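Local structure of putative enoyl-CoA hydratase (Streptomyces avermitilis, 3GKB) at residues Leu146-Tyr158 and Gly232-Phe244. The protein probably acts on acyl-CoA thioesters as a member of the crotonase (enoyl-CoA hydratase/isomerase) superfamily, although its substrate and reaction are not established. Numbering follows the deposited sequence.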
loop_
_atom_site.group_PDB
_atom_site.type_symbol
_atom_site.label_atom_id
_atom_site.label_comp_id
_atom_site.label_asym_id
_atom_site.label_seq_id
_atom_site.Cartn_x
_atom_site.Cartn_y
_atom_site.Cartn_z
ATOM N N LEU B 146 -2.694 6.402 24.346
ATOM C CA LEU B 146 -3.463 7.153 25.357
ATOM C C LEU B 146 -3.420 6.536 26.773
ATOM O O LEU B 146 -3.784 7.203 27.763
ATOM C CB LEU B 146 -4.914 7.348 24.905
ATOM C CG LEU B 146 -5.087 8.098 23.584
ATOM C CD1 LEU B 146 -6.558 8.288 23.244
ATOM C CD2 LEU B 146 -4.346 9.418 23.544
ATOM N N MET B 147 -2.937 5.301 26.853
ATOM C CA MET B 147 -2.690 4.609 28.122
ATOM C C MET B 147 -1.205 4.681 28.506
ATOM O O MET B 147 -0.770 4.051 29.455
ATOM C CB MET B 147 -3.237 3.184 28.029
ATOM C CG MET B 147 -4.807 3.080 27.829
ATOM S SD MET B 147 -5.278 1.289 27.832
ATOM C CE MET B 147 -7.074 1.496 27.596
ATOM N N GLY B 148 -0.431 5.483 27.761
ATOM C CA GLY B 148 0.976 5.710 28.038
ATOM C C GLY B 148 1.894 4.610 27.572
ATOM O O GLY B 148 3.035 4.520 28.025
ATOM N N ILE B 149 1.394 3.781 26.649
ATOM C CA ILE B 149 2.159 2.662 26.100
ATOM C C ILE B 149 2.083 2.713 24.570
ATOM O O ILE B 149 1.738 3.763 23.993
ATOM C CB ILE B 149 1.719 1.310 26.736
ATOM C CG1 ILE B 149 0.254 0.971 26.413
ATOM C CG2 ILE B 149 1.907 1.372 28.274
ATOM C CD1 ILE B 149 -0.153 -0.488 26.747
ATOM N N ILE B 150 2.528 1.658 23.904
ATOM C CA ILE B 150 2.313 1.503 22.476
ATOM C C ILE B 150 1.698 0.113 22.266
ATOM O O ILE B 150 1.643 -0.680 23.196
ATOM C CB ILE B 150 3.624 1.692 21.639
ATOM C CG1 ILE B 150 4.760 0.730 22.092
ATOM C CG2 ILE B 150 4.120 3.135 21.718
ATOM C CD1 ILE B 150 5.680 0.317 20.981
ATOM N N PRO B 151 1.225 -0.182 21.055
ATOM C CA PRO B 151 0.769 -1.557 20.847
ATOM C C PRO B 151 1.888 -2.559 21.082
ATOM O O PRO B 151 2.988 -2.372 20.600
ATOM C CB PRO B 151 0.313 -1.551 19.387
ATOM C CG PRO B 151 -0.003 -0.134 19.095
ATOM C CD PRO B 151 0.926 0.685 19.905
ATOM N N GLY B 152 1.619 -3.571 21.894
ATOM C CA GLY B 152 2.562 -4.604 22.211
ATOM C C GLY B 152 2.121 -5.992 21.806
ATOM O O GLY B 152 2.770 -6.976 22.171
ATOM N N GLY B 153 1.066 -6.070 21.015
ATOM C CA GLY B 153 0.535 -7.317 20.537
ATOM C C GLY B 153 0.671 -7.541 19.031
ATOM O O GLY B 153 -0.069 -8.355 18.467
ATOM N N GLY B 154 1.610 -6.833 18.390
ATOM C CA GLY B 154 1.881 -7.004 16.962
ATOM C C GLY B 154 1.378 -5.840 16.114
ATOM O O GLY B 154 1.767 -5.713 14.955
ATOM N N GLY B 155 0.525 -4.994 16.695
ATOM C CA GLY B 155 -0.173 -3.932 15.969
ATOM C C GLY B 155 0.714 -2.989 15.182
ATOM O O GLY B 155 0.351 -2.591 14.053
ATOM N N THR B 156 1.861 -2.615 15.759
ATOM C CA THR B 156 2.762 -1.703 15.047
ATOM C C THR B 156 3.256 -2.367 13.746
ATOM O O THR B 156 3.333 -1.725 12.693
ATOM C CB THR B 156 3.969 -1.248 15.890
ATOM O OG1 THR B 156 4.807 -2.356 16.198
ATOM C CG2 THR B 156 3.531 -0.513 17.171
ATOM N N GLN B 157 3.515 -3.675 13.819
ATOM C CA GLN B 157 4.007 -4.404 12.663
ATOM C C GLN B 157 2.932 -4.778 11.653
ATOM O O GLN B 157 3.183 -4.730 10.427
ATOM C CB GLN B 157 4.807 -5.630 13.104
ATOM C CG GLN B 157 5.922 -5.286 14.122
ATOM C CD GLN B 157 6.859 -4.190 13.597
ATOM O OE1 GLN B 157 7.520 -4.375 12.592
ATOM N NE2 GLN B 157 6.857 -3.028 14.242
ATOM N N TYR B 158 1.746 -5.145 12.142
ATOM C CA TYR B 158 0.641 -5.420 11.248
ATOM C C TYR B 158 0.275 -4.146 10.471
ATOM O O TYR B 158 0.037 -4.193 9.270
ATOM C CB TYR B 158 -0.567 -5.976 11.992
ATOM C CG TYR B 158 -0.292 -7.227 12.833
ATOM C CD1 TYR B 158 0.834 -8.044 12.615
ATOM C CD2 TYR B 158 -1.161 -7.576 13.853
ATOM C CE1 TYR B 158 1.048 -9.183 13.378
ATOM C CE2 TYR B 158 -0.950 -8.674 14.630
ATOM C CZ TYR B 158 0.132 -9.504 14.387
ATOM O OH TYR B 158 0.313 -10.612 15.195
ATOM N N GLY B 232 10.804 -7.314 13.574
ATOM C CA GLY B 232 9.872 -6.227 13.902
ATOM C C GLY B 232 9.135 -6.468 15.199
ATOM O O GLY B 232 8.941 -5.535 15.988
ATOM N N LEU B 233 8.718 -7.717 15.423
ATOM C CA LEU B 233 7.993 -8.055 16.652
ATOM C C LEU B 233 8.904 -7.926 17.876
ATOM O O LEU B 233 8.503 -7.419 18.907
ATOM C CB LEU B 233 7.366 -9.442 16.548
ATOM C CG LEU B 233 6.202 -9.578 15.577
ATOM C CD1 LEU B 233 5.914 -11.061 15.343
ATOM C CD2 LEU B 233 4.936 -8.813 16.053
ATOM N N LEU B 234 10.158 -8.354 17.742
ATOM C CA LEU B 234 11.130 -8.145 18.811
ATOM C C LEU B 234 11.353 -6.653 19.137
ATOM O O LEU B 234 11.390 -6.266 20.316
ATOM C CB LEU B 234 12.453 -8.855 18.492
ATOM C CG LEU B 234 12.411 -10.385 18.675
ATOM C CD1 LEU B 234 13.593 -11.043 18.002
ATOM C CD2 LEU B 234 12.323 -10.749 20.185
ATOM N N GLY B 235 11.518 -5.827 18.098
ATOM C CA GLY B 235 11.675 -4.381 18.274
ATOM C C GLY B 235 10.481 -3.716 18.959
ATOM O O GLY B 235 10.652 -2.845 19.836
ATOM N N GLU B 236 9.283 -4.152 18.582
ATOM C CA GLU B 236 8.066 -3.647 19.194
ATOM C C GLU B 236 8.023 -4.045 20.655
ATOM O O GLU B 236 7.730 -3.213 21.502
ATOM C CB GLU B 236 6.798 -4.105 18.432
ATOM C CG GLU B 236 5.483 -3.802 19.149
ATOM C CD GLU B 236 4.303 -4.589 18.596
ATOM O OE1 GLU B 236 3.971 -5.620 19.230
ATOM O OE2 GLU B 236 3.729 -4.200 17.531
ATOM N N ASN B 237 8.323 -5.315 20.950
ATOM C CA ASN B 237 8.348 -5.785 22.318
ATOM C C ASN B 237 9.274 -4.964 23.216
ATOM O O ASN B 237 8.903 -4.619 24.360
ATOM C CB ASN B 237 8.761 -7.251 22.386
ATOM C CG ASN B 237 8.875 -7.725 23.797
ATOM O OD1 ASN B 237 7.870 -7.870 24.502
ATOM N ND2 ASN B 237 10.113 -7.839 24.274
ATOM N N ASP B 238 10.466 -4.655 22.706
ATOM C CA ASP B 238 11.463 -3.906 23.476
ATOM C C ASP B 238 10.956 -2.485 23.757
ATOM O O ASP B 238 11.112 -1.947 24.867
ATOM C CB ASP B 238 12.794 -3.838 22.717
ATOM C CG ASP B 238 13.516 -5.170 22.686
ATOM O OD1 ASP B 238 13.204 -6.044 23.524
ATOM O OD2 ASP B 238 14.382 -5.364 21.813
ATOM N N ALA B 239 10.381 -1.868 22.733
ATOM C CA ALA B 239 9.871 -0.509 22.856
ATOM C C ALA B 239 8.685 -0.469 23.814
ATOM O O ALA B 239 8.595 0.424 24.651
ATOM C CB ALA B 239 9.477 0.048 21.468
ATOM N N TRP B 240 7.798 -1.462 23.700
ATOM C CA TRP B 240 6.606 -1.554 24.525
ATOM C C TRP B 240 6.969 -1.814 25.987
ATOM O O TRP B 240 6.478 -1.126 26.885
ATOM C CB TRP B 240 5.723 -2.666 23.982
ATOM C CG TRP B 240 4.596 -3.163 24.846
ATOM C CD1 TRP B 240 3.333 -2.616 24.997
ATOM C CD2 TRP B 240 4.609 -4.354 25.615
ATOM N NE1 TRP B 240 2.569 -3.417 25.802
ATOM C CE2 TRP B 240 3.328 -4.494 26.193
ATOM C CE3 TRP B 240 5.573 -5.348 25.843
ATOM C CZ2 TRP B 240 3.004 -5.559 27.022
ATOM C CZ3 TRP B 240 5.248 -6.417 26.665
ATOM C CH2 TRP B 240 3.982 -6.508 27.255
ATOM N N ALA B 241 7.869 -2.763 26.210
ATOM C CA ALA B 241 8.349 -3.055 27.576
ATOM C C ALA B 241 8.896 -1.814 28.257
ATOM O O ALA B 241 8.613 -1.587 29.427
ATOM C CB ALA B 241 9.421 -4.154 27.573
ATOM N N ALA B 242 9.625 -0.992 27.505
ATOM C CA ALA B 242 10.247 0.199 28.050
ATOM C C ALA B 242 9.220 1.228 28.539
ATOM O O ALA B 242 9.504 1.944 29.501
ATOM C CB ALA B 242 11.219 0.854 27.024
ATOM N N THR B 243 8.043 1.316 27.898
ATOM C CA THR B 243 7.011 2.271 28.315
ATOM C C THR B 243 6.449 1.961 29.715
ATOM O O THR B 243 5.996 2.871 30.405
ATOM C CB THR B 243 5.847 2.402 27.261
ATOM O OG1 THR B 243 5.092 1.184 27.184
ATOM C CG2 THR B 243 6.405 2.759 25.889
ATOM N N PHE B 244 6.487 0.692 30.147
ATOM C CA PHE B 244 6.168 0.344 31.565
ATOM C C PHE B 244 7.246 0.656 32.601
ATOM O O PHE B 244 7.019 0.521 33.818
ATOM C CB PHE B 244 5.805 -1.136 31.692
ATOM C CG PHE B 244 4.580 -1.493 30.975
ATOM C CD1 PHE B 244 4.646 -2.004 29.694
ATOM C CD2 PHE B 244 3.331 -1.253 31.540
ATOM C CE1 PHE B 244 3.508 -2.296 29.012
ATOM C CE2 PHE B 244 2.184 -1.559 30.857
ATOM C CZ PHE B 244 2.281 -2.094 29.576
HETATM O O HOH W 1 4.302 5.109 30.376
#
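Glu236 OE2 is gripped twice by Thr156: OG1 donates to its anti lone pair at 2.5 Å, while the backbone N, 3.0 Å away, meets it nearly along the C-O axis. In this crotonase-fold subunit, helix 230-243 thus sends a carboxylate into the first turn of helix 155-163. Glu236 OE1 accepts on its syn lone pair from N of the N-cap residue Gly154 (2.8 Å); the carboxylate therefore lies at the N-terminal end of helix 155-163, where the helix dipole would probably favour a negative charge. The carboxylate reaches this far because CG of Glu236 is anti to its own backbone N (chi1 170°) and the chain stays extended beyond it. Gln96 NE2 is a further donor to OE1, and Glu123 takes the N-H groups of Gly153 and Gly155. Thr156 OG1 is itself held by Gln157 NE2, which also bonds Ser223 O of the second subunit; the bent chain of Gln157 lays its amide along Gly232, Gln157 OE1 coming to 3.3 Å from Gly232 CA. Farther along, loop 148-154 runs over helix 230-243. Gly152 CA makes a CH-pi contact over the five-membered ring of Trp240, 3.6 Å from its centroid, and Ile150 O lies at that ring's edge, near its plane. Phe244 CE1 lies above the opposite indole face, toward its rim. Ile150 CD1 packs on Ala239 CB, whereas Ile149 CG2 sits over the face of the Phe244 ring, 4.0 Å from the centroid. At the far end one water donates to Gly148 O (2.7 Å) and to Thr243 O (2.8 Å).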